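Local coordinates for protein LAO/AO transport system kinase (Escherichia coli, PDB 2P67) that belongs to the MeaB family of P-loop NTPase-fold proteins and is built on a parallel beta sheet with helices packed against both faces, at residues 48-53 with 140-145; 55-60 with 149-154; 76-81 with 111-116; 85-90 with 117-122. One frame throughout, in Å; residues are numbered along the deposited sequence. Where two conformers were deposited one is given.

Interaction 1. Residues 48-53 with 140-145; sequences AIMPYC and LMLLCE
Cys53 CB lies near the plane of the flat Glu145 carboxylate, beside OE1 and 3.3 Å from it, while Arg58 NH1 reaches Glu145 OE2 from over one face in a salt bridge. OE1 also accepts a hydrogen bond from the backbone N of Gly54, so both oxygens have a donor. The other flat group, the Tyr52 ring, turns away from helix 133-146 and packs on Arg17 of helix 9-17. In this P-loop NTPase fold the contact joins helix 36-49 and the 3-10 segment 50-52, ahead of strand 57-63, to helix 133-146, which lies over one face of the central sheet. The two pieces meet mainly through apolar side chains. Ile49 has CG1 wedged between its backbone N and carbonyl carbon (chi1 63°), and the chain then extends until CD1 stands 3.8 Å from Leu143 CD2, the two side chains meeting at roughly a right angle. Met50 starts out away from the helix, but bends at chi2 and chi3 and returns its SD to 3.7 Å from Leu142 CD1. Met50 also packs on Leu314 of the second subunit. The other methyl of Leu142, CD2, lies 4.0 Å from Cys53 SG, so the two branches of this leucine serve different partners. The same sulfur comes close to the helix backbone, with Cys53 SG 3.3 Å from Leu142 O.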
loop_
_atom_site.group_PDB
_atom_site.type_symbol
_atom_site.label_atom_id
_atom_site.label_comp_id
_atom_site.label_asym_id
_atom_site.label_seq_id
_atom_site.Cartn_x
_atom_site.Cartn_y
_atom_site.Cartn_z
ATOM N N ALA A 48 -3.612 19.734 27.020
ATOM C CA ALA A 48 -4.139 21.075 27.228
ATOM C C ALA A 48 -4.213 21.929 25.956
ATOM O O ALA A 48 -5.124 22.753 25.822
ATOM C CB ALA A 48 -3.375 21.799 28.333
ATOM N N ILE A 49 -3.287 21.732 25.011
ATOM C CA ILE A 49 -3.253 22.607 23.847
ATOM C C ILE A 49 -4.159 22.185 22.689
ATOM O O ILE A 49 -4.325 22.948 21.737
ATOM C CB ILE A 49 -1.801 22.885 23.296
ATOM C CG1 ILE A 49 -1.142 21.581 22.798
ATOM C CG2 ILE A 49 -0.957 23.649 24.323
ATOM C CD1 ILE A 49 -0.003 21.788 21.822
ATOM N N MET A 50 -4.736 20.981 22.770
ATOM C CA MET A 50 -5.509 20.440 21.652
ATOM C C MET A 50 -6.578 21.429 21.121
ATOM O O MET A 50 -6.712 21.601 19.916
ATOM C CB MET A 50 -6.083 19.039 21.965
ATOM C CG MET A 50 -5.035 17.972 22.331
ATOM S SD MET A 50 -3.650 17.899 21.097
ATOM C CE MET A 50 -4.605 17.516 19.710
ATOM N N PRO A 51 -7.325 22.109 22.014
ATOM C CA PRO A 51 -8.334 23.061 21.493
ATOM C C PRO A 51 -7.786 24.244 20.674
ATOM O O PRO A 51 -8.550 24.857 19.924
ATOM C CB PRO A 51 -9.034 23.561 22.769
ATOM C CG PRO A 51 -8.809 22.481 23.763
ATOM C CD PRO A 51 -7.385 22.020 23.484
ATOM N N TYR A 52 -6.491 24.541 20.805
ATOM C CA TYR A 52 -5.851 25.678 20.122
ATOM C C TYR A 52 -5.207 25.272 18.789
ATOM O O TYR A 52 -4.700 26.116 18.030
ATOM C CB TYR A 52 -4.816 26.333 21.057
ATOM C CG TYR A 52 -5.341 26.540 22.466
ATOM C CD1 TYR A 52 -6.323 27.500 22.741
ATOM C CD2 TYR A 52 -4.886 25.753 23.517
ATOM C CE1 TYR A 52 -6.819 27.675 24.055
ATOM C CE2 TYR A 52 -5.378 25.917 24.817
ATOM C CZ TYR A 52 -6.341 26.873 25.073
ATOM O OH TYR A 52 -6.809 27.029 26.364
ATOM N N CYS A 53 -5.245 23.982 18.482
ATOM C CA CYS A 53 -4.671 23.496 17.220
ATOM C C CYS A 53 -5.683 23.495 16.049
ATOM O O CYS A 53 -6.888 23.741 16.255
ATOM C CB CYS A 53 -4.038 22.123 17.463
ATOM S SG CYS A 53 -2.739 22.221 18.717
ATOM N N LEU A 140 5.459 18.211 17.645
ATOM C CA LEU A 140 6.077 19.505 17.440
ATOM C C LEU A 140 5.198 20.386 16.536
ATOM O O LEU A 140 5.092 21.581 16.770
ATOM C CB LEU A 140 7.466 19.343 16.846
ATOM C CG LEU A 140 8.503 18.556 17.672
ATOM C CD1 LEU A 140 9.836 18.641 16.950
ATOM C CD2 LEU A 140 8.656 19.097 19.094
ATOM N N MET A 141 4.584 19.773 15.520
ATOM C CA MET A 141 3.627 20.462 14.637
ATOM C C MET A 141 2.447 21.031 15.442
ATOM O O MET A 141 2.064 22.187 15.245
ATOM C CB MET A 141 3.102 19.515 13.538
ATOM C CG MET A 141 4.136 19.154 12.465
ATOM S SD MET A 141 3.528 17.880 11.304
ATOM C CE MET A 141 2.526 18.918 10.201
ATOM N N LEU A 142 1.900 20.228 16.356
ATOM C CA LEU A 142 0.833 20.704 17.262
ATOM C C LEU A 142 1.258 21.926 18.078
ATOM O O LEU A 142 0.498 22.896 18.184
ATOM C CB LEU A 142 0.374 19.585 18.192
ATOM C CG LEU A 142 -0.388 18.396 17.607
ATOM C CD1 LEU A 142 -0.773 17.461 18.738
ATOM C CD2 LEU A 142 -1.648 18.846 16.809
ATOM N N LEU A 143 2.486 21.906 18.605
ATOM C CA LEU A 143 3.009 23.056 19.361
ATOM C C LEU A 143 3.048 24.298 18.476
ATOM O O LEU A 143 2.630 25.385 18.899
ATOM C CB LEU A 143 4.401 22.763 19.976
ATOM C CG LEU A 143 4.371 21.742 21.129
ATOM C CD1 LEU A 143 5.780 21.260 21.470
ATOM C CD2 LEU A 143 3.675 22.308 22.357
ATOM N N CYS A 144 3.508 24.141 17.235
ATOM C CA CYS A 144 3.520 25.259 16.302
ATOM C C CYS A 144 2.111 25.810 16.018
ATOM O O CYS A 144 1.922 27.029 15.897
ATOM C CB CYS A 144 4.220 24.872 15.006
ATOM S SG CYS A 144 5.971 24.530 15.219
ATOM N N GLU A 145 1.137 24.902 15.919
ATOM C CA GLU A 145 -0.259 25.282 15.684
ATOM C C GLU A 145 -0.778 26.097 16.857
ATOM O O GLU A 145 -1.382 27.171 16.671
ATOM C CB GLU A 145 -1.118 24.045 15.465
ATOM C CG GLU A 145 -0.825 23.399 14.069
ATOM C CD GLU A 145 -1.743 22.250 13.716
ATOM O OE1 GLU A 145 -2.524 21.802 14.572
ATOM O OE2 GLU A 145 -1.667 21.774 12.559
#

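Interaction 2. Residues 55-60 with 149-154; sequences NTLRLG and YDVVIV
Strands 57-60 and 151-154 pair in parallel inside the central sheet of the P-loop NTPase fold, where strand 57-63 runs between 151-157 and 172-177 and leads toward the probable P-loop. The axes approach to 4.7 Å and their directions differ by 21°, and four successive bridges fix the register from Leu57 with Val151 to Gly60 with Val154. Leu59 N donates to Val152 O at 2.8 Å, almost straight at 170°, and Val154 N donates to Leu59 O at 2.8 Å. Upstream, Val152 N reaches Leu57 O at 2.9 Å. The first bond, Leu57 N to Asp150 O, is longer at 3.0 Å, and its donor stands 26° out of the carbonyl plane. CA-H...O contacts, such as Ile153 CA to Leu59 O at 3.3 Å, fill in between. On the face of Leu57, Leu59, Val151 and Ile153, which is covered by helix 69-82, Val151 CG1 lies 3.7 Å from Leu59 CD1. Arg58 and Val152 point to the other face, under helix 133-146; Arg58 NH2 donates to Met169 O. Where the pairing begins, a water donates to the carbonyls of Asn55 and Tyr149 and hydrogen-bonds to Thr56 OG1. Leu57 and Leu59 thus spend both backbone N and O on the partner strand, Arg58 N on the strand's other edge goes to Asp171 OD2, and water joins in at the starting end.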
loop_
_atom_site.group_PDB
_atom_site.type_symbol
_atom_site.label_atom_id
_atom_site.label_comp_id
_atom_site.label_asym_id
_atom_site.label_seq_id
_atom_site.Cartn_x
_atom_site.Cartn_y
_atom_site.Cartn_z
ATOM N N ASN A 55 -5.861 25.249 12.907
ATOM C CA ASN A 55 -6.071 26.393 12.022
ATOM C C ASN A 55 -4.769 26.843 11.371
ATOM O O ASN A 55 -4.472 28.043 11.256
ATOM C CB ASN A 55 -6.738 27.541 12.784
ATOM C CG ASN A 55 -8.267 27.447 12.745
ATOM O OD1 ASN A 55 -8.896 27.611 11.686
ATOM N ND2 ASN A 55 -8.860 27.161 13.886
ATOM N N THR A 56 -3.998 25.855 10.939
ATOM C CA THR A 56 -2.676 26.071 10.367
ATOM C C THR A 56 -2.597 25.246 9.073
ATOM O O THR A 56 -3.000 24.084 9.050
ATOM C CB THR A 56 -1.598 25.615 11.364
ATOM O OG1 THR A 56 -1.701 26.401 12.561
ATOM C CG2 THR A 56 -0.186 25.759 10.768
ATOM N N LEU A 57 -2.106 25.860 7.999
ATOM C CA LEU A 57 -1.828 25.111 6.776
ATOM C C LEU A 57 -0.586 24.236 7.007
ATOM O O LEU A 57 0.499 24.757 7.289
ATOM C CB LEU A 57 -1.612 26.070 5.602
ATOM C CG LEU A 57 -1.232 25.462 4.240
ATOM C CD1 LEU A 57 -2.279 24.470 3.727
ATOM C CD2 LEU A 57 -0.933 26.557 3.231
ATOM N N ARG A 58 -0.766 22.924 6.892
ATOM C CA ARG A 58 0.314 21.954 7.138
ATOM C C ARG A 58 0.845 21.483 5.792
ATOM O O ARG A 58 0.108 20.881 4.999
ATOM C CB ARG A 58 -0.227 20.766 7.931
ATOM C CG ARG A 58 -0.810 21.144 9.315
ATOM C CD ARG A 58 -1.788 20.060 9.795
ATOM N NE ARG A 58 -1.162 18.753 10.035
ATOM C CZ ARG A 58 -0.753 18.304 11.228
ATOM N NH1 ARG A 58 -0.834 19.073 12.328
ATOM N NH2 ARG A 58 -0.225 17.085 11.323
ATOM N N LEU A 59 2.105 21.788 5.523
ATOM C CA LEU A 59 2.727 21.382 4.265
ATOM C C LEU A 59 3.812 20.339 4.479
ATOM O O LEU A 59 4.582 20.429 5.450
ATOM C CB LEU A 59 3.351 22.601 3.563
ATOM C CG LEU A 59 2.419 23.779 3.263
ATOM C CD1 LEU A 59 3.215 24.922 2.611
ATOM C CD2 LEU A 59 1.255 23.358 2.369
ATOM N N GLY A 60 3.905 19.374 3.561
ATOM C CA GLY A 60 5.024 18.453 3.565
ATOM C C GLY A 60 5.874 18.720 2.348
ATOM O O GLY A 60 5.350 18.917 1.225
ATOM N N TYR A 149 1.318 29.768 14.413
ATOM C CA TYR A 149 1.919 29.755 13.085
ATOM C C TYR A 149 0.847 29.591 11.994
ATOM O O TYR A 149 -0.104 28.851 12.166
ATOM C CB TYR A 149 3.069 28.711 12.996
ATOM C CG TYR A 149 4.249 29.263 13.742
ATOM C CD1 TYR A 149 5.207 30.021 13.079
ATOM C CD2 TYR A 149 4.353 29.121 15.123
ATOM C CE1 TYR A 149 6.262 30.597 13.749
ATOM C CE2 TYR A 149 5.415 29.715 15.822
ATOM C CZ TYR A 149 6.364 30.444 15.114
ATOM O OH TYR A 149 7.416 31.060 15.746
ATOM N N ASP A 150 1.016 30.309 10.887
ATOM C CA ASP A 150 0.089 30.268 9.774
ATOM C C ASP A 150 0.317 29.044 8.898
ATOM O O ASP A 150 -0.644 28.434 8.384
ATOM C CB ASP A 150 0.246 31.521 8.936
ATOM C CG ASP A 150 -0.193 32.772 9.686
ATOM O OD1 ASP A 150 -1.395 32.902 9.982
ATOM O OD2 ASP A 150 0.672 33.588 10.008
ATOM N N VAL A 151 1.595 28.696 8.744
ATOM C CA VAL A 151 2.014 27.575 7.904
ATOM C C VAL A 151 3.077 26.809 8.680
ATOM O O VAL A 151 4.014 27.419 9.214
ATOM C CB VAL A 151 2.660 28.071 6.590
ATOM C CG1 VAL A 151 3.144 26.876 5.719
ATOM C CG2 VAL A 151 1.675 28.944 5.798
ATOM N N VAL A 152 2.904 25.498 8.776
ATOM C CA VAL A 152 3.946 24.609 9.300
ATOM C C VAL A 152 4.388 23.673 8.191
ATOM O O VAL A 152 3.548 23.002 7.576
ATOM C CB VAL A 152 3.459 23.722 10.476
ATOM C CG1 VAL A 152 4.653 22.992 11.114
ATOM C CG2 VAL A 152 2.729 24.554 11.511
ATOM N N ILE A 153 5.698 23.621 7.960
ATOM C CA ILE A 153 6.285 22.783 6.916
ATOM C C ILE A 153 7.091 21.677 7.557
ATOM O O ILE A 153 8.024 21.954 8.327
ATOM C CB ILE A 153 7.221 23.603 6.006
ATOM C CG1 ILE A 153 6.457 24.774 5.368
ATOM C CG2 ILE A 153 7.839 22.708 4.909
ATOM C CD1 ILE A 153 7.337 25.693 4.536
ATOM N N VAL A 154 6.728 20.430 7.265
ATOM C CA VAL A 154 7.543 19.314 7.695
ATOM C C VAL A 154 8.359 18.863 6.484
ATOM O O VAL A 154 7.818 18.653 5.384
ATOM C CB VAL A 154 6.706 18.182 8.378
ATOM C CG1 VAL A 154 5.694 17.528 7.411
ATOM C CG2 VAL A 154 7.623 17.138 9.026
HETATM O O HOH W 1 -2.508 28.881 12.839
#

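Interaction 3. Residues 76-81 with 111-116; sequences FGMLLI and NDLARA
Leu113, Ile81, Met78 and Ala116 carry the apolar part of this contact, in which helix 69-82, the helix after the probable P-loop, is met by a short turn before the edge strand 119-124 of the sheet. Leu113 CG lies close to anti to the backbone N (chi1 -159°), which sends CD1 over the bare backbone at Gly77, 3.6 Å from Gly77 C. With no side chain on Gly77, the methyl rests directly on the helix main chain. The same CD1 lies 3.7 Å from Ile81 CD1, and the two side chains approach at a slant. Met78, bent at chi2 and chi3, sets SD 4.1 Å from Ala116 CB, while its CG passes the CB of Asp112 at close to a right angle. The sulfur also approaches a carbonyl, with Met78 SD 3.7 Å from Asp112 O.

The polar interactions shape the turn itself. Asn111 OD1 accepts from Ala114 N at 2.9 Å, with 160° at the hydrogen, an Asx motif, and the chain then forms a type I beta turn from Leu113 to Ala116 closed by Ala116 N to Leu113 O at 3.2 Å. Asp112 N donates to Glu74 OE2, a polar tie between this turn and helix 69-82. Leu113 also packs on Val89, bringing the turn onto the sheet. At the far end of the contact, Ile81 CD1 meets Ala116 CB at 3.5 Å.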
loop_
_atom_site.group_PDB
_atom_site.type_symbol
_atom_site.label_atom_id
_atom_site.label_comp_id
_atom_site.label_asym_id
_atom_site.label_seq_id
_atom_site.Cartn_x
_atom_site.Cartn_y
_atom_site.Cartn_z
ATOM N N PHE A 76 11.006 29.808 -0.559
ATOM C CA PHE A 76 9.579 29.633 -0.316
ATOM C C PHE A 76 9.199 30.254 1.026
ATOM O O PHE A 76 8.207 30.988 1.118
ATOM C CB PHE A 76 9.213 28.133 -0.370
ATOM C CG PHE A 76 7.742 27.841 -0.173
ATOM C CD1 PHE A 76 6.791 28.223 -1.125
ATOM C CD2 PHE A 76 7.306 27.154 0.964
ATOM C CE1 PHE A 76 5.426 27.929 -0.937
ATOM C CE2 PHE A 76 5.942 26.863 1.162
ATOM C CZ PHE A 76 5.003 27.254 0.220
ATOM N N GLY A 77 9.995 29.958 2.052
ATOM C CA GLY A 77 9.770 30.482 3.409
ATOM C C GLY A 77 9.763 32.007 3.421
ATOM O O GLY A 77 8.851 32.634 3.989
ATOM N N MET A 78 10.764 32.594 2.765
ATOM C CA MET A 78 10.874 34.062 2.672
ATOM C C MET A 78 9.697 34.681 1.920
ATOM O O MET A 78 9.211 35.740 2.301
ATOM C CB MET A 78 12.234 34.497 2.102
ATOM C CG MET A 78 13.416 34.314 3.086
ATOM S SD MET A 78 13.147 35.011 4.753
ATOM C CE MET A 78 12.910 36.748 4.397
ATOM N N LEU A 79 9.200 34.001 0.889
ATOM C CA LEU A 79 7.969 34.457 0.214
ATOM C C LEU A 79 6.780 34.536 1.169
ATOM O O LEU A 79 6.034 35.519 1.166
ATOM C CB LEU A 79 7.632 33.553 -0.983
ATOM C CG LEU A 79 6.384 33.849 -1.825
ATOM C CD1 LEU A 79 6.579 33.251 -3.185
ATOM C CD2 LEU A 79 5.112 33.323 -1.222
ATOM N N LEU A 80 6.593 33.497 1.982
ATOM C CA LEU A 80 5.473 33.445 2.926
ATOM C C LEU A 80 5.580 34.575 3.942
ATOM O O LEU A 80 4.577 35.195 4.284
ATOM C CB LEU A 80 5.418 32.094 3.650
ATOM C CG LEU A 80 5.124 30.884 2.757
ATOM C CD1 LEU A 80 5.316 29.533 3.501
ATOM C CD2 LEU A 80 3.735 30.997 2.206
ATOM N N ILE A 81 6.800 34.843 4.391
ATOM C CA ILE A 81 7.031 35.908 5.371
ATOM C C ILE A 81 6.732 37.278 4.759
ATOM O O ILE A 81 6.074 38.113 5.390
ATOM C CB ILE A 81 8.441 35.835 5.977
ATOM C CG1 ILE A 81 8.528 34.635 6.931
ATOM C CG2 ILE A 81 8.796 37.134 6.733
ATOM C CD1 ILE A 81 9.905 34.118 7.110
ATOM N N ASN A 111 20.929 30.718 7.115
ATOM C CA ASN A 111 20.398 31.347 5.912
ATOM C C ASN A 111 19.396 32.446 6.238
ATOM O O ASN A 111 19.189 32.777 7.403
ATOM C CB ASN A 111 19.772 30.295 4.990
ATOM C CG ASN A 111 18.588 29.566 5.624
ATOM O OD1 ASN A 111 17.953 30.055 6.567
ATOM N ND2 ASN A 111 18.280 28.389 5.091
ATOM N N ASP A 112 18.763 32.995 5.208
ATOM C CA ASP A 112 17.821 34.099 5.385
ATOM C C ASP A 112 16.580 33.746 6.192
ATOM O O ASP A 112 16.082 34.575 6.954
ATOM C CB ASP A 112 17.436 34.687 4.037
ATOM C CG ASP A 112 18.513 35.583 3.490
ATOM O OD1 ASP A 112 18.669 36.702 4.033
ATOM O OD2 ASP A 112 19.213 35.161 2.542
ATOM N N LEU A 113 16.095 32.517 6.028
ATOM C CA LEU A 113 14.948 32.027 6.802
ATOM C C LEU A 113 15.282 31.945 8.291
ATOM O O LEU A 113 14.451 32.278 9.140
ATOM C CB LEU A 113 14.467 30.667 6.272
ATOM C CG LEU A 113 13.039 30.223 6.591
ATOM C CD1 LEU A 113 12.014 31.271 6.170
ATOM C CD2 LEU A 113 12.723 28.888 5.925
ATOM N N ALA A 114 16.509 31.515 8.591
ATOM C CA ALA A 114 17.025 31.458 9.966
ATOM C C ALA A 114 17.034 32.825 10.655
ATOM O O ALA A 114 16.904 32.920 11.883
ATOM C CB ALA A 114 18.417 30.865 9.974
ATOM N N ARG A 115 17.191 33.877 9.859
ATOM C CA ARG A 115 17.307 35.237 10.366
ATOM C C ARG A 115 15.965 35.930 10.470
ATOM O O ARG A 115 15.878 37.022 11.019
ATOM C CB ARG A 115 18.240 36.054 9.477
ATOM C CG ARG A 115 19.674 35.535 9.472
ATOM C CD ARG A 115 20.559 36.291 8.486
ATOM N NE ARG A 115 20.784 37.676 8.894
ATOM C CZ ARG A 115 21.840 38.403 8.533
ATOM N NH1 ARG A 115 22.792 37.872 7.764
ATOM N NH2 ARG A 115 21.950 39.661 8.952
ATOM N N ALA A 116 14.917 35.306 9.936
ATOM C CA ALA A 116 13.596 35.916 9.961
ATOM C C ALA A 116 12.936 35.694 11.312
ATOM O O ALA A 116 12.858 34.567 11.787
ATOM C CB ALA A 116 12.733 35.361 8.840
#

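Interaction 4. Residues 85-90 with 117-122; sequences LKVAVI and EAAFIR
Val89 holds the centre of this parallel strand pair with both its backbone groups: its N donates to Phe120 O at 2.8 Å, and its O accepts from Arg122 N at 2.9 Å, both bonds nearly straight. Toward the start of the strands the bonding slackens. Val87 N to Ala118 O is 3.1 Å, and Phe120 N to Val87 O is a weak bond, bent to 130°. CA-H...O contacts supplement them, among them Ala119 CA to Val87 O at 3.1 Å. The segment axes differ in direction by 9°, with a closest approach of 4.6 Å, so strands 87-90 and 119-122 run nearly side by side. Beyond the backbone, packing is light. Val87 CG1 lies 4.3 Å from Ala119 CB on the face that meets helix 69-82, and Val89 CB is equally far from Ile121 CG1. On the other face, Ala88 and Phe120 touch through their CB atoms, and the Phe120 ring leads off to Leu24 and Met28 of helix 21-32. Arg122 likewise reaches out, with NH1 in a salt bridge to Glu32. Strand 119-124, outermost in the sheet within this chain, is therefore attached to its neighbour chiefly by backbone bonds, with much of its side-chain packing made to helices.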
loop_
_atom_site.group_PDB
_atom_site.type_symbol
_atom_site.label_atom_id
_atom_site.label_comp_id
_atom_site.label_asym_id
_atom_site.label_seq_id
_atom_site.Cartn_x
_atom_site.Cartn_y
_atom_site.Cartn_z
ATOM N N LEU A 85 3.035 36.215 6.692
ATOM C CA LEU A 85 2.693 34.983 7.418
ATOM C C LEU A 85 3.827 34.540 8.355
ATOM O O LEU A 85 4.992 34.883 8.147
ATOM C CB LEU A 85 2.331 33.842 6.441
ATOM C CG LEU A 85 1.141 34.068 5.489
ATOM C CD1 LEU A 85 1.139 33.035 4.357
ATOM C CD2 LEU A 85 -0.181 34.064 6.244
ATOM N N LYS A 86 3.460 33.774 9.377
ATOM C CA LYS A 86 4.400 33.166 10.304
ATOM C C LYS A 86 4.553 31.706 9.872
ATOM O O LYS A 86 3.546 30.979 9.761
ATOM C CB LYS A 86 3.864 33.252 11.743
ATOM C CG LYS A 86 3.748 34.706 12.271
ATOM C CD LYS A 86 2.960 34.777 13.591
ATOM C CE LYS A 86 1.443 34.625 13.366
ATOM N NZ LYS A 86 0.649 34.670 14.642
ATOM N N VAL A 87 5.793 31.289 9.605
ATOM C CA VAL A 87 6.064 29.928 9.125
ATOM C C VAL A 87 7.073 29.180 10.002
ATOM O O VAL A 87 8.136 29.714 10.352
ATOM C CB VAL A 87 6.487 29.900 7.609
ATOM C CG1 VAL A 87 7.784 30.652 7.378
ATOM C CG2 VAL A 87 6.588 28.468 7.076
ATOM N N ALA A 88 6.719 27.946 10.353
ATOM C CA ALA A 88 7.569 27.058 11.146
ATOM C C ALA A 88 8.022 25.932 10.226
ATOM O O ALA A 88 7.246 25.485 9.355
ATOM C CB ALA A 88 6.793 26.477 12.330
ATOM N N VAL A 89 9.266 25.497 10.414
ATOM C CA VAL A 89 9.840 24.387 9.637
ATOM C C VAL A 89 10.303 23.283 10.600
ATOM O O VAL A 89 11.119 23.538 11.505
ATOM C CB VAL A 89 11.001 24.866 8.744
ATOM C CG1 VAL A 89 11.603 23.688 7.958
ATOM C CG2 VAL A 89 10.500 25.901 7.754
ATOM N N ILE A 90 9.749 22.086 10.420
ATOM C CA ILE A 90 10.134 20.913 11.190
ATOM C C ILE A 90 10.979 20.047 10.254
ATOM O O ILE A 90 10.464 19.471 9.297
ATOM C CB ILE A 90 8.905 20.150 11.707
ATOM C CG1 ILE A 90 7.964 21.101 12.486
ATOM C CG2 ILE A 90 9.319 18.902 12.475
ATOM C CD1 ILE A 90 8.619 21.808 13.674
ATOM N N GLU A 117 12.463 36.770 11.939
ATOM C CA GLU A 117 11.805 36.642 13.254
ATOM C C GLU A 117 10.417 35.992 13.158
ATOM O O GLU A 117 9.913 35.434 14.139
ATOM C CB GLU A 117 11.718 38.010 13.958
ATOM C CG GLU A 117 13.086 38.592 14.345
ATOM C CD GLU A 117 12.997 39.983 14.971
ATOM O OE1 GLU A 117 11.913 40.618 14.909
ATOM O OE2 GLU A 117 14.025 40.442 15.527
ATOM N N ALA A 118 9.819 36.059 11.966
ATOM C CA ALA A 118 8.518 35.443 11.707
ATOM C C ALA A 118 8.650 33.973 11.293
ATOM O O ALA A 118 7.657 33.337 10.931
ATOM C CB ALA A 118 7.733 36.251 10.651
ATOM N N ALA A 119 9.875 33.443 11.347
ATOM C CA ALA A 119 10.102 32.010 11.131
ATOM C C ALA A 119 10.584 31.276 12.405
ATOM O O ALA A 119 10.957 31.904 13.420
ATOM C CB ALA A 119 11.047 31.785 9.962
ATOM N N PHE A 120 10.552 29.946 12.359
ATOM C CA PHE A 120 10.970 29.121 13.485
ATOM C C PHE A 120 11.383 27.780 12.876
ATOM O O PHE A 120 10.560 27.119 12.245
ATOM C CB PHE A 120 9.791 28.935 14.463
ATOM C CG PHE A 120 10.173 28.303 15.783
ATOM C CD1 PHE A 120 10.444 29.103 16.903
ATOM C CD2 PHE A 120 10.244 26.913 15.915
ATOM C CE1 PHE A 120 10.804 28.530 18.139
ATOM C CE2 PHE A 120 10.592 26.327 17.141
ATOM C CZ PHE A 120 10.883 27.152 18.266
ATOM N N ILE A 121 12.636 27.382 13.075
ATOM C CA ILE A 121 13.157 26.134 12.504
ATOM C C ILE A 121 13.597 25.150 13.604
ATOM O O ILE A 121 14.386 25.521 14.475
ATOM C CB ILE A 121 14.359 26.413 11.537
ATOM C CG1 ILE A 121 13.988 27.451 10.475
ATOM C CG2 ILE A 121 14.849 25.106 10.896
ATOM C CD1 ILE A 121 15.185 28.225 9.921
ATOM N N ARG A 122 13.105 23.909 13.562
ATOM C CA ARG A 122 13.457 22.903 14.574
ATOM C C ARG A 122 13.719 21.531 13.941
ATOM O O ARG A 122 12.884 21.043 13.181
ATOM C CB ARG A 122 12.331 22.793 15.614
ATOM C CG ARG A 122 12.669 21.940 16.837
ATOM C CD ARG A 122 13.589 22.686 17.817
ATOM N NE ARG A 122 13.826 21.853 18.996
ATOM C CZ ARG A 122 13.837 22.298 20.256
ATOM N NH1 ARG A 122 14.047 21.429 21.237
ATOM N NH2 ARG A 122 13.617 23.590 20.545
#

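How the interactions relate
Interactions 2 and 4 are neighbouring parts of one sheet, centres 9 Å apart, joined where Ile153 O lies 2.7 Å from Ile90 N, a probable hydrogen bond. Interactions 1 and 3 bring in elements from its two faces. Helix 133-146 of interaction 1 packs on interaction 4 through Cys144 SG, 3.6 Å from Ala88 CB, while helix 69-82 of interaction 3 covers interaction 2 through Phe76 CE2, 3.6 Å from Leu59 CD1. Interactions 1 and 3 do not touch; their nearest atoms are about 12 Å apart. The sodium ion, bound by Arg272 and Ser276, lies about 5 Å from the side chain of Arg58 and about 7 Å from that of Leu142.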